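Purine nucleoside phosphorylase (Thermus thermophilus, PDB 1ODL) probably catalyses the phosphorolysis of purine nucleosides, using phosphate to split the glycosidic bond and release the free purine base and a ribose 1-phosphate. Local coordinates at residues P111-T116 and S155-Y160; D97-E102 and S203-D208; A82-R87 and E230-V235. One frame throughout, in Å; residues are numbered along the deposited sequence.

Contact 1. Residues P111-T116 and S155-Y160; sequences PLDGTT and SEDAFY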
# COMPACT_ATOMS: atom_id res chain seq x y z
N PRO A 111 -3.64 -11.44 -9.69
CA PRO A 111 -4.39 -11.38 -8.43
C PRO A 111 -5.00 -10.02 -8.08
O PRO A 111 -4.44 -9.28 -7.28
CB PRO A 111 -3.37 -11.83 -7.40
CG PRO A 111 -2.11 -11.21 -7.93
CD PRO A 111 -2.18 -11.45 -9.42
N LEU A 112 -6.15 -9.70 -8.66
CA LEU A 112 -6.80 -8.44 -8.36
C LEU A 112 -7.87 -8.66 -7.29
O LEU A 112 -8.75 -7.83 -7.10
CB LEU A 112 -7.43 -7.84 -9.62
CG LEU A 112 -6.51 -7.62 -10.83
CD1 LEU A 112 -7.30 -7.01 -11.99
CD2 LEU A 112 -5.36 -6.70 -10.45
N ASP A 113 -7.78 -9.78 -6.58
CA ASP A 113 -8.77 -10.12 -5.56
C ASP A 113 -8.22 -10.02 -4.14
O ASP A 113 -7.01 -10.07 -3.92
CB ASP A 113 -9.30 -11.53 -5.80
CG ASP A 113 -8.25 -12.59 -5.53
OD1 ASP A 113 -8.52 -13.46 -4.69
OD2 ASP A 113 -7.17 -12.54 -6.16
N GLY A 114 -9.12 -9.88 -3.17
CA GLY A 114 -8.73 -9.78 -1.77
C GLY A 114 -8.48 -11.10 -1.07
O GLY A 114 -7.79 -11.14 -0.05
N THR A 115 -9.02 -12.19 -1.60
CA THR A 115 -8.82 -13.50 -0.97
C THR A 115 -7.33 -13.84 -0.98
O THR A 115 -6.75 -14.15 0.07
CB THR A 115 -9.61 -14.60 -1.70
OG1 THR A 115 -11.00 -14.28 -1.67
CG2 THR A 115 -9.39 -15.94 -1.01
N THR A 116 -6.71 -13.79 -2.15
CA THR A 116 -5.29 -14.08 -2.25
C THR A 116 -4.52 -13.08 -1.40
O THR A 116 -3.56 -13.44 -0.70
CB THR A 116 -4.79 -13.97 -3.71
OG1 THR A 116 -5.08 -12.66 -4.22
CG2 THR A 116 -5.46 -15.01 -4.58
N SER A 155 -8.10 -12.22 -12.18
CA SER A 155 -9.16 -12.58 -11.24
C SER A 155 -9.54 -11.33 -10.45
O SER A 155 -8.74 -10.81 -9.68
CB SER A 155 -8.68 -13.68 -10.28
OG SER A 155 -8.30 -14.85 -10.98
N GLU A 156 -10.77 -10.87 -10.64
CA GLU A 156 -11.27 -9.66 -9.97
C GLU A 156 -12.36 -9.94 -8.92
O GLU A 156 -12.98 -11.00 -8.91
CB GLU A 156 -11.85 -8.72 -11.01
CG GLU A 156 -13.02 -9.36 -11.75
CD GLU A 156 -13.67 -8.43 -12.75
OE1 GLU A 156 -14.61 -8.89 -13.45
OE2 GLU A 156 -13.25 -7.26 -12.85
N ASP A 157 -12.60 -8.95 -8.07
CA ASP A 157 -13.61 -9.03 -7.02
C ASP A 157 -14.85 -8.22 -7.38
O ASP A 157 -15.98 -8.68 -7.18
CB ASP A 157 -13.04 -8.50 -5.71
CG ASP A 157 -12.26 -9.55 -4.94
OD1 ASP A 157 -11.62 -9.19 -3.93
OD2 ASP A 157 -12.30 -10.74 -5.33
N ALA A 158 -14.66 -7.01 -7.90
CA ALA A 158 -15.78 -6.15 -8.25
C ALA A 158 -16.18 -6.26 -9.72
O ALA A 158 -15.71 -5.50 -10.56
CB ALA A 158 -15.46 -4.70 -7.89
N PHE A 159 -17.07 -7.20 -10.01
CA PHE A 159 -17.53 -7.44 -11.37
C PHE A 159 -18.00 -6.15 -12.05
O PHE A 159 -17.61 -5.88 -13.19
CB PHE A 159 -18.68 -8.45 -11.37
CG PHE A 159 -19.20 -8.80 -12.75
CD1 PHE A 159 -18.60 -9.81 -13.51
CD2 PHE A 159 -20.30 -8.13 -13.29
CE1 PHE A 159 -19.09 -10.15 -14.78
CE2 PHE A 159 -20.80 -8.46 -14.55
CZ PHE A 159 -20.19 -9.47 -15.30
N TYR A 160 -18.81 -5.37 -11.35
CA TYR A 160 -19.34 -4.14 -11.92
C TYR A 160 -18.51 -2.87 -11.77
O TYR A 160 -18.99 -1.78 -12.08
CB TYR A 160 -20.75 -3.88 -11.38
CG TYR A 160 -21.78 -4.81 -11.99
CD1 TYR A 160 -22.34 -5.84 -11.25
CD2 TYR A 160 -22.17 -4.66 -13.32
CE1 TYR A 160 -23.27 -6.70 -11.81
CE2 TYR A 160 -23.11 -5.51 -13.89
CZ TYR A 160 -23.65 -6.53 -13.13
OH TYR A 160 -24.56 -7.39 -13.69
O HOH W 1 -11.55 -11.63 -2.84

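Contact 2. Residues D97-E102 and S203-D208; sequences DLAPGE and SNRIGD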
# COMPACT_ATOMS: atom_id res chain seq x y z
N ASP A 97 -10.36 -8.43 -29.70
CA ASP A 97 -9.91 -9.54 -30.55
C ASP A 97 -10.30 -10.96 -30.11
O ASP A 97 -10.29 -11.88 -30.92
CB ASP A 97 -8.39 -9.49 -30.72
CG ASP A 97 -7.67 -9.61 -29.40
OD1 ASP A 97 -7.82 -8.69 -28.56
OD2 ASP A 97 -6.96 -10.62 -29.20
N LEU A 98 -10.62 -11.14 -28.83
CA LEU A 98 -11.03 -12.45 -28.33
C LEU A 98 -12.52 -12.60 -28.54
O LEU A 98 -13.30 -11.82 -27.99
CB LEU A 98 -10.74 -12.58 -26.84
CG LEU A 98 -9.49 -13.31 -26.35
CD1 LEU A 98 -9.44 -13.22 -24.84
CD2 LEU A 98 -9.50 -14.76 -26.80
N ALA A 99 -12.94 -13.59 -29.32
CA ALA A 99 -14.36 -13.80 -29.59
C ALA A 99 -14.99 -14.80 -28.64
O ALA A 99 -14.34 -15.75 -28.20
CB ALA A 99 -14.54 -14.25 -31.03
N PRO A 100 -16.28 -14.61 -28.32
CA PRO A 100 -17.00 -15.51 -27.42
C PRO A 100 -16.96 -16.95 -27.95
O PRO A 100 -17.03 -17.17 -29.16
CB PRO A 100 -18.41 -14.94 -27.40
CG PRO A 100 -18.54 -14.34 -28.77
CD PRO A 100 -17.21 -13.63 -28.92
N GLY A 101 -16.85 -17.91 -27.04
CA GLY A 101 -16.77 -19.30 -27.44
C GLY A 101 -15.33 -19.79 -27.45
O GLY A 101 -15.08 -20.98 -27.29
N GLU A 102 -14.38 -18.88 -27.63
CA GLU A 102 -12.97 -19.25 -27.65
C GLU A 102 -12.52 -19.78 -26.29
O GLU A 102 -13.00 -19.33 -25.25
CB GLU A 102 -12.11 -18.06 -28.06
CG GLU A 102 -10.60 -18.30 -27.94
CD GLU A 102 -9.87 -18.15 -29.27
OE1 GLU A 102 -9.97 -17.07 -29.88
OE2 GLU A 102 -9.20 -19.12 -29.69
N SER A 203 -17.40 -15.74 -22.73
CA SER A 203 -18.84 -15.60 -22.84
C SER A 203 -19.26 -14.21 -23.31
O SER A 203 -20.44 -13.98 -23.61
CB SER A 203 -19.51 -15.92 -21.50
OG SER A 203 -18.96 -15.12 -20.47
N ASN A 204 -18.30 -13.29 -23.38
CA ASN A 204 -18.59 -11.92 -23.79
C ASN A 204 -17.35 -11.05 -23.79
O ASN A 204 -16.36 -11.35 -23.13
CB ASN A 204 -19.60 -11.29 -22.84
CG ASN A 204 -19.09 -11.25 -21.41
OD1 ASN A 204 -18.91 -12.29 -20.77
ND2 ASN A 204 -18.84 -10.05 -20.90
N ARG A 205 -17.40 -9.95 -24.54
CA ARG A 205 -16.30 -9.01 -24.58
C ARG A 205 -16.70 -7.99 -23.51
O ARG A 205 -17.69 -7.29 -23.67
CB ARG A 205 -16.20 -8.33 -25.95
CG ARG A 205 -16.10 -9.28 -27.14
CD ARG A 205 -15.94 -8.49 -28.44
NE ARG A 205 -16.42 -9.22 -29.62
CZ ARG A 205 -15.81 -10.27 -30.16
NH1 ARG A 205 -14.68 -10.73 -29.64
NH2 ARG A 205 -16.32 -10.86 -31.23
N ILE A 206 -15.94 -7.92 -22.42
CA ILE A 206 -16.25 -7.00 -21.33
C ILE A 206 -16.93 -5.69 -21.74
O ILE A 206 -16.48 -5.00 -22.65
CB ILE A 206 -14.99 -6.66 -20.51
CG1 ILE A 206 -14.59 -7.89 -19.68
CG2 ILE A 206 -15.24 -5.46 -19.60
CD1 ILE A 206 -13.43 -7.64 -18.75
N GLY A 207 -18.02 -5.39 -21.04
CA GLY A 207 -18.79 -4.18 -21.30
C GLY A 207 -20.17 -4.48 -21.84
O GLY A 207 -21.04 -3.60 -21.88
N ASP A 208 -20.38 -5.72 -22.27
CA ASP A 208 -21.66 -6.13 -22.84
C ASP A 208 -22.75 -6.26 -21.79
O ASP A 208 -22.53 -6.79 -20.70
CB ASP A 208 -21.51 -7.47 -23.57
CG ASP A 208 -20.46 -7.42 -24.66
OD1 ASP A 208 -20.37 -6.39 -25.36
OD2 ASP A 208 -19.73 -8.43 -24.82

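Contact 3. Residues A82-R87 and E230-V235; sequences ARVLVR and EAVLEV. With SO4 (sulfate ion), chain G.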
# COMPACT_ATOMS: atom_id res chain seq x y z
N ALA A 82 -9.33 -34.13 -2.52
CA ALA A 82 -9.08 -33.69 -3.88
C ALA A 82 -7.58 -33.52 -4.08
O ALA A 82 -6.90 -32.99 -3.21
CB ALA A 82 -9.81 -32.36 -4.14
N ARG A 83 -7.07 -34.00 -5.21
CA ARG A 83 -5.64 -33.93 -5.53
C ARG A 83 -5.37 -33.14 -6.82
O ARG A 83 -4.32 -32.52 -6.97
CB ARG A 83 -5.07 -35.35 -5.67
CG ARG A 83 -3.59 -35.43 -6.04
CD ARG A 83 -3.12 -36.89 -6.19
NE ARG A 83 -3.63 -37.53 -7.41
CZ ARG A 83 -3.15 -37.32 -8.63
NH1 ARG A 83 -2.14 -36.48 -8.82
NH2 ARG A 83 -3.68 -37.94 -9.67
N VAL A 84 -6.34 -33.17 -7.73
CA VAL A 84 -6.25 -32.48 -9.01
C VAL A 84 -7.54 -31.68 -9.21
O VAL A 84 -8.61 -32.26 -9.36
CB VAL A 84 -6.11 -33.48 -10.17
CG1 VAL A 84 -6.05 -32.75 -11.50
CG2 VAL A 84 -4.87 -34.34 -9.97
N LEU A 85 -7.42 -30.36 -9.23
CA LEU A 85 -8.59 -29.51 -9.37
C LEU A 85 -8.48 -28.54 -10.54
O LEU A 85 -7.58 -27.70 -10.58
CB LEU A 85 -8.81 -28.74 -8.06
CG LEU A 85 -8.95 -29.59 -6.79
CD1 LEU A 85 -7.57 -29.99 -6.27
CD2 LEU A 85 -9.68 -28.79 -5.72
N VAL A 86 -9.39 -28.67 -11.50
CA VAL A 86 -9.38 -27.81 -12.67
C VAL A 86 -10.65 -26.98 -12.81
O VAL A 86 -11.75 -27.52 -12.91
CB VAL A 86 -9.21 -28.62 -13.98
CG1 VAL A 86 -9.22 -27.68 -15.17
CG2 VAL A 86 -7.92 -29.41 -13.94
N ARG A 87 -10.49 -25.66 -12.81
CA ARG A 87 -11.63 -24.78 -12.96
C ARG A 87 -12.08 -24.75 -14.40
O ARG A 87 -11.27 -24.62 -15.32
CB ARG A 87 -11.30 -23.36 -12.48
CG ARG A 87 -12.33 -22.30 -12.91
CD ARG A 87 -12.12 -20.95 -12.21
NE ARG A 87 -12.70 -19.87 -13.00
CZ ARG A 87 -14.00 -19.66 -13.18
NH1 ARG A 87 -14.90 -20.46 -12.62
NH2 ARG A 87 -14.40 -18.67 -13.97
N GLU A 230 -10.38 -34.78 -20.25
CA GLU A 230 -9.30 -35.53 -20.86
C GLU A 230 -7.99 -35.21 -20.16
O GLU A 230 -7.14 -36.08 -19.99
CB GLU A 230 -9.20 -35.18 -22.35
CG GLU A 230 -10.38 -35.69 -23.17
CD GLU A 230 -10.35 -37.20 -23.34
OE1 GLU A 230 -11.43 -37.83 -23.33
OE2 GLU A 230 -9.24 -37.76 -23.48
N ALA A 231 -7.84 -33.95 -19.76
CA ALA A 231 -6.62 -33.50 -19.10
C ALA A 231 -6.43 -34.06 -17.69
O ALA A 231 -5.31 -34.44 -17.32
CB ALA A 231 -6.59 -31.97 -19.06
N VAL A 232 -7.49 -34.12 -16.90
CA VAL A 232 -7.34 -34.64 -15.54
C VAL A 232 -6.99 -36.13 -15.54
O VAL A 232 -6.43 -36.64 -14.56
CB VAL A 232 -8.60 -34.38 -14.68
CG1 VAL A 232 -8.75 -32.89 -14.44
CG2 VAL A 232 -9.84 -34.97 -15.34
N LEU A 233 -7.32 -36.83 -16.62
CA LEU A 233 -6.99 -38.25 -16.69
C LEU A 233 -5.52 -38.39 -17.07
O LEU A 233 -4.93 -39.45 -16.91
CB LEU A 233 -7.87 -38.97 -17.71
CG LEU A 233 -9.14 -39.61 -17.13
CD1 LEU A 233 -9.95 -38.57 -16.35
CD2 LEU A 233 -9.97 -40.21 -18.26
N GLU A 234 -4.94 -37.30 -17.56
CA GLU A 234 -3.54 -37.29 -17.97
C GLU A 234 -2.61 -37.15 -16.77
O GLU A 234 -1.42 -37.43 -16.87
CB GLU A 234 -3.26 -36.14 -18.93
CG GLU A 234 -3.95 -36.25 -20.28
CD GLU A 234 -3.55 -37.48 -21.05
OE1 GLU A 234 -2.38 -37.92 -20.92
OE2 GLU A 234 -4.39 -38.01 -21.80
N VAL A 235 -3.15 -36.72 -15.64
CA VAL A 235 -2.33 -36.53 -14.44
C VAL A 235 -2.82 -37.37 -13.26
O VAL A 235 -2.50 -37.00 -12.11
CB VAL A 235 -2.30 -35.03 -14.03
CG1 VAL A 235 -1.82 -34.18 -15.20
CG2 VAL A 235 -3.67 -34.58 -13.59
OXT VAL A 235 -3.50 -38.39 -13.50
S SO4 G . -18.32 -19.32 -14.05
O1 SO4 G . -17.13 -18.54 -14.44
O2 SO4 G . -17.93 -20.72 -13.81
O3 SO4 G . -19.31 -19.26 -15.14
O4 SO4 G . -18.89 -18.75 -12.80

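Contact 1. Residues P111-T116 and S155-Y160
Pro-111 and Ser-155 form a parallel beta bridge where strands 108-112 and 152-156 run out of the mixed sheet, and just beyond it the first strand leads into an N-capped helix, 114-119. Leu-112 N donates to Ser-155 O at 3.0 Å, one of the bonds of this bridge, in the carbonyl plane but with a bent N-H angle of 130°. The side chain of Leu-112 starts beside the same acceptor, its CB lying 3.2 Å from Ser-155 O. Asp-113 is the N-cap of the helix. Its CG sits between the backbone N and the carbonyl carbon (chi1 69°), which turns the carboxylate back over the first turn: Asp-113 OD1 accepts from Thr-116 N at 3.1 Å, and Asp-113 OD2 from Thr-116 OG1 at 2.9 Å, both from above the carboxylate plane. Ser-183 also binds Asp-113 OD2. Asp-113 CB lies 3.1 Å from Asp-157 OD2. Gly-114 N points its hydrogen at Asp-157 OD1, meeting it on the syn side, somewhat out of plane. A second carboxylate thus serves the start of the helix, whose N-terminal dipole would probably ease the proximity of the two acids. The backbone N of Asp-157 is held by Gln-118 of the second subunit, which places this corner at a subunit interface. Thr-115 N donates to water 1 at 2.9 Å, and the water in turn donates weakly to Asp-157 OD1, the oxygen that Gly-114 N reaches at 2.7 Å along a fairly straight line of 159°.

Contact 2. Residues D97-E102 and S203-D208
Arg-205 packs against Leu-98, Ala-99 and Pro-100 in a loop-to-strand contact at the edge of the fold, where the loop leading into strand 103-106 passes the end of strand 195-205. The two backbones run roughly antiparallel and draw closest at Pro-100 and Ser-203, whose CA atoms are 4.9 Å apart. The arginine chain is extended from CG to NE and carries the guanidinium over to the loop. There Pro-100 CD lies over one face, offset toward the rim and 3.7 Å from Arg-205 NH2, while Ala-99 CB stands 3.8 Å from Arg-205 NH1. The carbonyl O of Leu-98 comes to the guanidinium edge, but the modelled separation from NH1 is too short to be trusted in detail. Deeper in, Pro-100 CB rests against the strand backbone at Ser-203 C, 4.2 Å away. With an alanine here instead of Arg-205, Pro-100 CD would probably lose the guanidinium face it lies over, opening a gap beside the loop. Each side is shaped by a type II turn. In the loop, Glu-102 N returns to Ala-99 O at 3.2 Å, with Gly-101 at a positive phi where a CB would collide with the preceding carbonyl O. After the strand, the turn from Arg-205 to Asp-208 brings Asp-208 OD2, on a poorly ordered side chain, to within 2.8 Å of Arg-205 N, a hydrogen bond bent to 130°. Backbone bonds of Gly-101 and Glu-102 with Val-202 carry the pairing into strand 103-106; across strand 195-205, Ser-203 bonds to Ala-91 of strand 84-93, and Leu-98 packs on Ala-93 and on Leu-176 of strand 175-179.

Contact 3. Residues A82-R87 and E230-V235
Arg-83 grips the C-terminal carboxylate of Val-235 at the start of strand 84-93, and beside this polar link the valines of the strand pack on Val-232 of helix 214-232 and on the chain terminus, Val-235. Arg-83 NH2 donates to Val-235 O at 2.9 Å and 163°; the oxygen is met on a lone pair in the carboxylate plane and itself lies nearly in the guanidinium plane. Arg-83 NH1 adds a weak bond to the same Val-235 O at 3.4 Å. The other oxygen, Val-235 OXT, is only a long ion-pair partner of Arg-83 NH2, at 3.9 Å. A bend at chi3 (73°) folds the arginine back toward the chain end. Its NE forms a salt bridge with Glu-15, while Val-235 OXT forms one with Arg-16, which also donates to Val-232 O; both arginines thus engage the terminal carboxylate, whose negative charge probably balances part of theirs. Between the polar groups the packing is apolar: Val-84 CG1 meets Val-235 CG2 at 3.7 Å, and Val-86 CG2 meets Val-232 CG1 at 3.6 Å. At the far end of the segment, Arg-87 holds a sulfate edge-on, Arg-87 NH2 to O1 at 2.8 Å and 169°, Arg-87 NH1 to O2 at 3.3 Å. Arg-87 also forms salt bridges with Glu-179 and Glu-181, and the ion is further bound by Gly-21, Arg-25, Thr-90 and Arg-44 of the second subunit, consistent with a phosphate site as in related phosphorylases. Strand 84-93 lies between strands 16-19 and 195-205; Val-86 also touches Val-133 of helix 131-143, and Leu-85 turns to the opposite face, against Leu-77 of helix 67-80.

Overall arrangement
From the N terminus, the chain opens contact 3 at 82-87, contact 2 at 97-102 and contact 1 at 111-116, then closes them in reverse: contact 1 at 155-160, contact 2 at 203-208 and contact 3 at 230-235. The three loops are fully nested and none cross. All reach one mixed sheet. Contact 1 joins neighbouring strand ends to a helix start, contact 2 a loop to the end of strand 195-205, and contact 3 the C-terminal helix to strand 84-93, the neighbour of 195-205. Contact 3 lies across the chain's centre from the other two; the centres of contacts 1 and 2 are about 19 Å apart.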